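Local coordinates for protein excinuclease ABC, subunit A. (Deinococcus radiodurans, PDB 2VF7) that binds DNA, zinc and ATP as a UvrA-family member of the ABC superfamily, probably recognising damaged DNA for excision repair, at residues A[35-49]-A[428-440]. The protein carries 1 engineered substitution. Numbering follows the deposited sequence.
Sequences RDALVVFTGVSGSGK and KRGGNSLFVVEHD. With ADP (adenosine-5'-diphosphate), chain E.
Strands 38-42 and 433-437 run parallel as neighbours, the axes of these short strand segments 24° apart, in a ladder that passes from L434 N to A37 O, V39 N to L434 O, V436 N to V39 O and F41 N to V436 O, with a weak last rung from E438 N to F41 O. At the start of strand 433-437, S433 OG, anti to its own carbonyl carbon (chi1 -49°), takes a nearly straight bond at 2.7 Å from D36 N, in the loop before strand 38-42. On one face of the sheet, L38 CD1 rests on V436 CG2 at 3.7 Å, and V40 CG1 touches E438 CB. On the other, F41 turns an edge toward the face of F435 in an offset edge-to-face pair, planes at 70° and centroids 5.6 Å apart; F41 CE2 packs on F435 CB at 3.5 Å, while V39 lies alongside F435.

Beyond strand 38-42 comes the P-loop (Walker A), whose G46 N binds ADP O2B. K49, its chain bent at chi3 and chi4, folds back so that NZ meets ADP O1B at 2.6 Å and G43 O at 2.8 Å, the latter from above the carbonyl plane; a weak bond reaches H439 NE2 at 3.3 Å. A methionine in place of K49 would probably leave the beta-phosphate without this positive charge and G43 O and H439 NE2 without their amino donor. A water accepts from G43 N and donates to E438 O, bridging the two segments just past the C-terminal ends of their strands.

In the ABC ATPase core, strand 38-42 lies between 433-437 and 449-453, and 402-406 flanks 433-437 on its other side. Helix 49-69, which follows the P-loop, covers the phenylalanine face: F41 packs on A53 and L57, F435 on L57 and V437 on F54.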
loop_
_atom_site.group_PDB
_atom_site.type_symbol
_atom_site.label_atom_id
_atom_site.label_comp_id
_atom_site.label_asym_id
_atom_site.label_seq_id
_atom_site.Cartn_x
_atom_site.Cartn_y
_atom_site.Cartn_z
ATOM N N ARG A 35 20.960 1.415 20.431
ATOM C CA ARG A 35 20.754 1.722 19.029
ATOM C C ARG A 35 22.120 2.182 18.545
ATOM O O ARG A 35 22.996 2.443 19.381
ATOM C CB ARG A 35 19.585 2.724 18.817
ATOM C CG ARG A 35 19.944 4.199 18.802
ATOM C CD ARG A 35 18.719 5.112 18.469
ATOM N NE ARG A 35 17.597 4.826 19.358
ATOM C CZ ARG A 35 17.474 5.300 20.593
ATOM N NH1 ARG A 35 18.386 6.111 21.092
ATOM N NH2 ARG A 35 16.431 4.957 21.333
ATOM N N ASP A 36 22.333 2.196 17.228
ATOM C CA ASP A 36 23.638 2.560 16.603
ATOM C C ASP A 36 24.750 1.568 16.921
ATOM O O ASP A 36 25.928 1.922 17.012
ATOM C CB ASP A 36 24.074 3.999 16.947
ATOM C CG ASP A 36 22.983 5.045 16.651
ATOM O OD1 ASP A 36 22.604 5.228 15.477
ATOM O OD2 ASP A 36 22.511 5.701 17.603
ATOM N N ALA A 37 24.371 0.304 17.051
ATOM C CA ALA A 37 25.327 -0.741 17.369
ATOM C C ALA A 37 24.950 -2.036 16.653
ATOM O O ALA A 37 23.809 -2.174 16.196
ATOM C CB ALA A 37 25.400 -0.942 18.884
ATOM N N LEU A 38 25.924 -2.945 16.523
ATOM C CA LEU A 38 25.694 -4.314 16.106
ATOM C C LEU A 38 25.217 -5.154 17.290
ATOM O O LEU A 38 26.023 -5.534 18.136
ATOM C CB LEU A 38 26.974 -4.928 15.509
ATOM C CG LEU A 38 26.967 -6.423 15.135
ATOM C CD1 LEU A 38 25.946 -6.730 14.010
ATOM C CD2 LEU A 38 28.350 -6.929 14.776
ATOM N N VAL A 39 23.911 -5.432 17.333
ATOM C CA VAL A 39 23.307 -6.240 18.394
ATOM C C VAL A 39 22.984 -7.622 17.844
ATOM O O VAL A 39 22.288 -7.747 16.834
ATOM C CB VAL A 39 22.005 -5.604 18.984
ATOM C CG1 VAL A 39 21.499 -6.418 20.171
ATOM C CG2 VAL A 39 22.240 -4.191 19.425
ATOM N N VAL A 40 23.496 -8.656 18.505
ATOM C CA VAL A 40 23.271 -10.042 18.079
ATOM C C VAL A 40 22.356 -10.744 19.077
ATOM O O VAL A 40 22.560 -10.649 20.272
ATOM C CB VAL A 40 24.624 -10.805 17.877
ATOM C CG1 VAL A 40 24.396 -12.244 17.504
ATOM C CG2 VAL A 40 25.443 -10.148 16.778
ATOM N N PHE A 41 21.324 -11.407 18.569
ATOM C CA PHE A 41 20.380 -12.159 19.382
ATOM C C PHE A 41 20.748 -13.630 19.291
ATOM O O PHE A 41 20.833 -14.179 18.190
ATOM C CB PHE A 41 18.939 -11.909 18.899
ATOM C CG PHE A 41 18.476 -10.466 19.079
ATOM C CD1 PHE A 41 17.658 -10.115 20.139
ATOM C CD2 PHE A 41 18.888 -9.460 18.194
ATOM C CE1 PHE A 41 17.236 -8.778 20.316
ATOM C CE2 PHE A 41 18.496 -8.126 18.372
ATOM C CZ PHE A 41 17.650 -7.793 19.433
ATOM N N THR A 42 20.994 -14.259 20.443
ATOM C CA THR A 42 21.548 -15.624 20.466
ATOM C C THR A 42 20.843 -16.609 21.410
ATOM O O THR A 42 20.009 -16.219 22.227
ATOM C CB THR A 42 23.075 -15.631 20.733
ATOM O OG1 THR A 42 23.328 -15.435 22.127
ATOM C CG2 THR A 42 23.773 -14.544 19.929
ATOM N N GLY A 43 21.186 -17.890 21.288
ATOM C CA GLY A 43 20.553 -18.935 22.075
ATOM C C GLY A 43 20.070 -20.071 21.188
ATOM O O GLY A 43 20.059 -19.925 19.964
ATOM N N VAL A 44 19.666 -21.193 21.795
ATOM C CA VAL A 44 19.279 -22.391 21.029
ATOM C C VAL A 44 18.087 -22.106 20.133
ATOM O O VAL A 44 17.431 -21.070 20.266
ATOM C CB VAL A 44 19.029 -23.660 21.916
ATOM C CG1 VAL A 44 20.294 -24.065 22.659
ATOM C CG2 VAL A 44 17.885 -23.438 22.880
ATOM N N SER A 45 17.832 -23.002 19.192
ATOM C CA SER A 45 16.724 -22.835 18.274
ATOM C C SER A 45 15.461 -23.150 19.032
ATOM O O SER A 45 15.439 -24.051 19.856
ATOM C CB SER A 45 16.878 -23.759 17.070
ATOM O OG SER A 45 16.671 -25.089 17.459
ATOM N N GLY A 46 14.421 -22.381 18.765
ATOM C CA GLY A 46 13.165 -22.532 19.470
ATOM C C GLY A 46 13.155 -21.795 20.783
ATOM O O GLY A 46 12.133 -21.778 21.454
ATOM N N SER A 47 14.280 -21.176 21.146
ATOM C CA SER A 47 14.371 -20.418 22.405
ATOM C C SER A 47 13.548 -19.115 22.434
ATOM O O SER A 47 13.109 -18.688 23.505
ATOM C CB SER A 47 15.842 -20.137 22.795
ATOM O OG SER A 47 16.336 -18.947 22.195
ATOM N N GLY A 48 13.356 -18.480 21.275
ATOM C CA GLY A 48 12.538 -17.252 21.153
ATOM C C GLY A 48 13.281 -16.067 20.532
ATOM O O GLY A 48 12.823 -14.924 20.619
ATOM N N LYS A 49 14.420 -16.330 19.898
ATOM C CA LYS A 49 15.254 -15.270 19.285
ATOM C C LYS A 49 14.512 -14.470 18.203
ATOM O O LYS A 49 14.604 -13.234 18.158
ATOM C CB LYS A 49 16.496 -15.868 18.638
ATOM C CG LYS A 49 17.417 -16.680 19.521
ATOM C CD LYS A 49 18.754 -16.858 18.784
ATOM C CE LYS A 49 18.671 -17.836 17.630
ATOM N NZ LYS A 49 18.086 -19.129 18.134
ATOM N N LYS A 428 26.502 0.140 9.894
ATOM C CA LYS A 428 26.372 0.800 11.182
ATOM C C LYS A 428 26.824 2.243 11.059
ATOM O O LYS A 428 26.058 3.153 11.360
ATOM C CB LYS A 428 27.215 0.079 12.232
ATOM C CG LYS A 428 26.972 0.498 13.653
ATOM C CD LYS A 428 27.906 -0.232 14.574
ATOM C CE LYS A 428 29.070 0.625 14.965
ATOM N NZ LYS A 428 29.921 -0.040 15.988
ATOM N N ARG A 429 28.054 2.431 10.581
ATOM C CA ARG A 429 28.698 3.738 10.490
ATOM C C ARG A 429 28.006 4.734 9.557
ATOM O O ARG A 429 28.402 5.885 9.494
ATOM C CB ARG A 429 30.164 3.581 10.085
ATOM C CG ARG A 429 31.027 2.869 11.115
ATOM C CD ARG A 429 32.456 3.438 11.157
ATOM N NE ARG A 429 32.964 3.770 9.822
ATOM C CZ ARG A 429 33.483 2.886 8.966
ATOM N NH1 ARG A 429 33.580 1.601 9.297
ATOM N NH2 ARG A 429 33.909 3.289 7.771
ATOM N N GLY A 430 26.987 4.284 8.833
ATOM C CA GLY A 430 26.158 5.170 8.009
ATOM C C GLY A 430 25.020 5.859 8.759
ATOM O O GLY A 430 24.269 6.636 8.170
ATOM N N GLY A 431 24.901 5.557 10.055
ATOM C CA GLY A 431 23.882 6.113 10.932
ATOM C C GLY A 431 22.781 5.137 11.333
ATOM O O GLY A 431 21.756 5.562 11.888
ATOM N N ASN A 432 22.995 3.840 11.079
ATOM C CA ASN A 432 21.974 2.798 11.295
ATOM C C ASN A 432 22.255 1.871 12.492
ATOM O O ASN A 432 23.344 1.885 13.055
ATOM C CB ASN A 432 21.767 1.955 10.026
ATOM C CG ASN A 432 21.663 2.796 8.761
ATOM O OD1 ASN A 432 20.718 3.554 8.569
ATOM N ND2 ASN A 432 22.649 2.650 7.882
ATOM N N SER A 433 21.249 1.080 12.869
ATOM C CA SER A 433 21.344 0.083 13.945
ATOM C C SER A 433 21.072 -1.296 13.359
ATOM O O SER A 433 20.249 -1.439 12.447
ATOM C CB SER A 433 20.307 0.360 15.052
ATOM O OG SER A 433 20.303 1.714 15.477
ATOM N N LEU A 434 21.727 -2.317 13.907
ATOM C CA LEU A 434 21.635 -3.660 13.357
ATOM C C LEU A 434 21.180 -4.674 14.402
ATOM O O LEU A 434 21.817 -4.838 15.440
ATOM C CB LEU A 434 22.988 -4.066 12.748
ATOM C CG LEU A 434 23.559 -3.116 11.680
ATOM C CD1 LEU A 434 25.045 -2.974 11.844
ATOM C CD2 LEU A 434 23.233 -3.582 10.306
ATOM N N PHE A 435 20.050 -5.328 14.137
ATOM C CA PHE A 435 19.584 -6.420 14.989
ATOM C C PHE A 435 19.802 -7.729 14.223
ATOM O O PHE A 435 19.174 -7.959 13.191
ATOM C CB PHE A 435 18.100 -6.265 15.392
ATOM C CG PHE A 435 17.803 -5.079 16.308
ATOM C CD1 PHE A 435 18.826 -4.333 16.908
ATOM C CD2 PHE A 435 16.469 -4.720 16.577
ATOM C CE1 PHE A 435 18.519 -3.254 17.741
ATOM C CE2 PHE A 435 16.162 -3.638 17.406
ATOM C CZ PHE A 435 17.175 -2.907 17.989
ATOM N N VAL A 436 20.674 -8.583 14.743
ATOM C CA VAL A 436 21.128 -9.757 14.013
ATOM C C VAL A 436 20.924 -11.023 14.822
ATOM O O VAL A 436 21.551 -11.185 15.851
ATOM C CB VAL A 436 22.624 -9.644 13.668
ATOM C CG1 VAL A 436 23.131 -10.908 12.927
ATOM C CG2 VAL A 436 22.873 -8.379 12.852
ATOM N N VAL A 437 20.031 -11.906 14.373
ATOM C CA VAL A 437 20.003 -13.249 14.945
ATOM C C VAL A 437 20.997 -14.140 14.235
ATOM O O VAL A 437 20.925 -14.343 13.021
ATOM C CB VAL A 437 18.560 -13.860 15.119
ATOM C CG1 VAL A 437 17.502 -13.004 14.473
ATOM C CG2 VAL A 437 18.490 -15.311 14.688
ATOM N N GLU A 438 21.934 -14.649 15.021
ATOM C CA GLU A 438 23.094 -15.357 14.521
ATOM C C GLU A 438 23.469 -16.528 15.432
ATOM O O GLU A 438 23.248 -16.492 16.655
ATOM C CB GLU A 438 24.280 -14.381 14.384
ATOM C CG GLU A 438 25.492 -14.933 13.663
ATOM C CD GLU A 438 25.184 -15.463 12.265
ATOM O OE1 GLU A 438 25.154 -14.644 11.315
ATOM O OE2 GLU A 438 24.998 -16.699 12.102
ATOM N N HIS A 439 24.036 -17.564 14.816
ATOM C CA HIS A 439 24.636 -18.691 15.536
ATOM C C HIS A 439 26.158 -18.732 15.423
ATOM O O HIS A 439 26.826 -19.326 16.265
ATOM C CB HIS A 439 24.030 -20.004 15.054
ATOM C CG HIS A 439 22.611 -20.178 15.473
ATOM N ND1 HIS A 439 21.561 -20.101 14.587
ATOM C CD2 HIS A 439 22.063 -20.389 16.694
ATOM C CE1 HIS A 439 20.426 -20.288 15.238
ATOM N NE2 HIS A 439 20.703 -20.452 16.521
ATOM N N ASP A 440 26.693 -18.105 14.377
ATOM C CA ASP A 440 28.142 -18.051 14.142
ATOM C C ASP A 440 28.865 -17.408 15.313
ATOM O O ASP A 440 28.608 -16.255 15.647
ATOM C CB ASP A 440 28.444 -17.260 12.869
ATOM C CG ASP A 440 29.803 -17.584 12.283
ATOM O OD1 ASP A 440 30.776 -17.723 13.043
ATOM O OD2 ASP A 440 29.914 -17.704 11.044
HETATM P PB ADP E . 14.333 -19.104 17.540
HETATM O O1B ADP E . 15.473 -19.109 18.518
HETATM O O2B ADP E . 14.162 -20.402 16.807
HETATM O O3B ADP E . 14.380 -17.908 16.607
HETATM P PA ADP E . 11.548 -18.931 17.713
HETATM O O1A ADP E . 11.676 -19.417 16.267
HETATM O O2A ADP E . 10.890 -17.617 17.977
HETATM O O3A ADP E . 12.986 -18.945 18.423
HETATM O "O5'" ADP E . 10.652 -20.028 18.476
HETATM C "C5'" ADP E . 9.934 -19.799 19.692
HETATM C "C4'" ADP E . 8.503 -20.272 19.499
HETATM O "O4'" ADP E . 7.856 -19.387 18.577
HETATM C "C3'" ADP E . 8.354 -21.675 18.910
HETATM O "O3'" ADP E . 7.267 -22.389 19.551
HETATM C "C2'" ADP E . 8.047 -21.383 17.448
HETATM O "O2'" ADP E . 7.378 -22.447 16.778
HETATM C "C1'" ADP E . 7.204 -20.117 17.542
HETATM N N9 ADP E . 7.226 -19.298 16.314
HETATM C C8 ADP E . 8.323 -18.722 15.778
HETATM N N7 ADP E . 8.049 -18.041 14.649
HETATM C C5 ADP E . 6.722 -18.177 14.460
HETATM C C6 ADP E . 5.761 -17.668 13.467
HETATM N N6 ADP E . 6.192 -16.906 12.427
HETATM N N1 ADP E . 4.471 -18.012 13.620
HETATM C C2 ADP E . 4.028 -18.775 14.647
HETATM N N3 ADP E . 4.843 -19.258 15.593
HETATM C C4 ADP E . 6.180 -18.991 15.557
HETATM O O HOH W 1 22.732 -18.497 19.041
#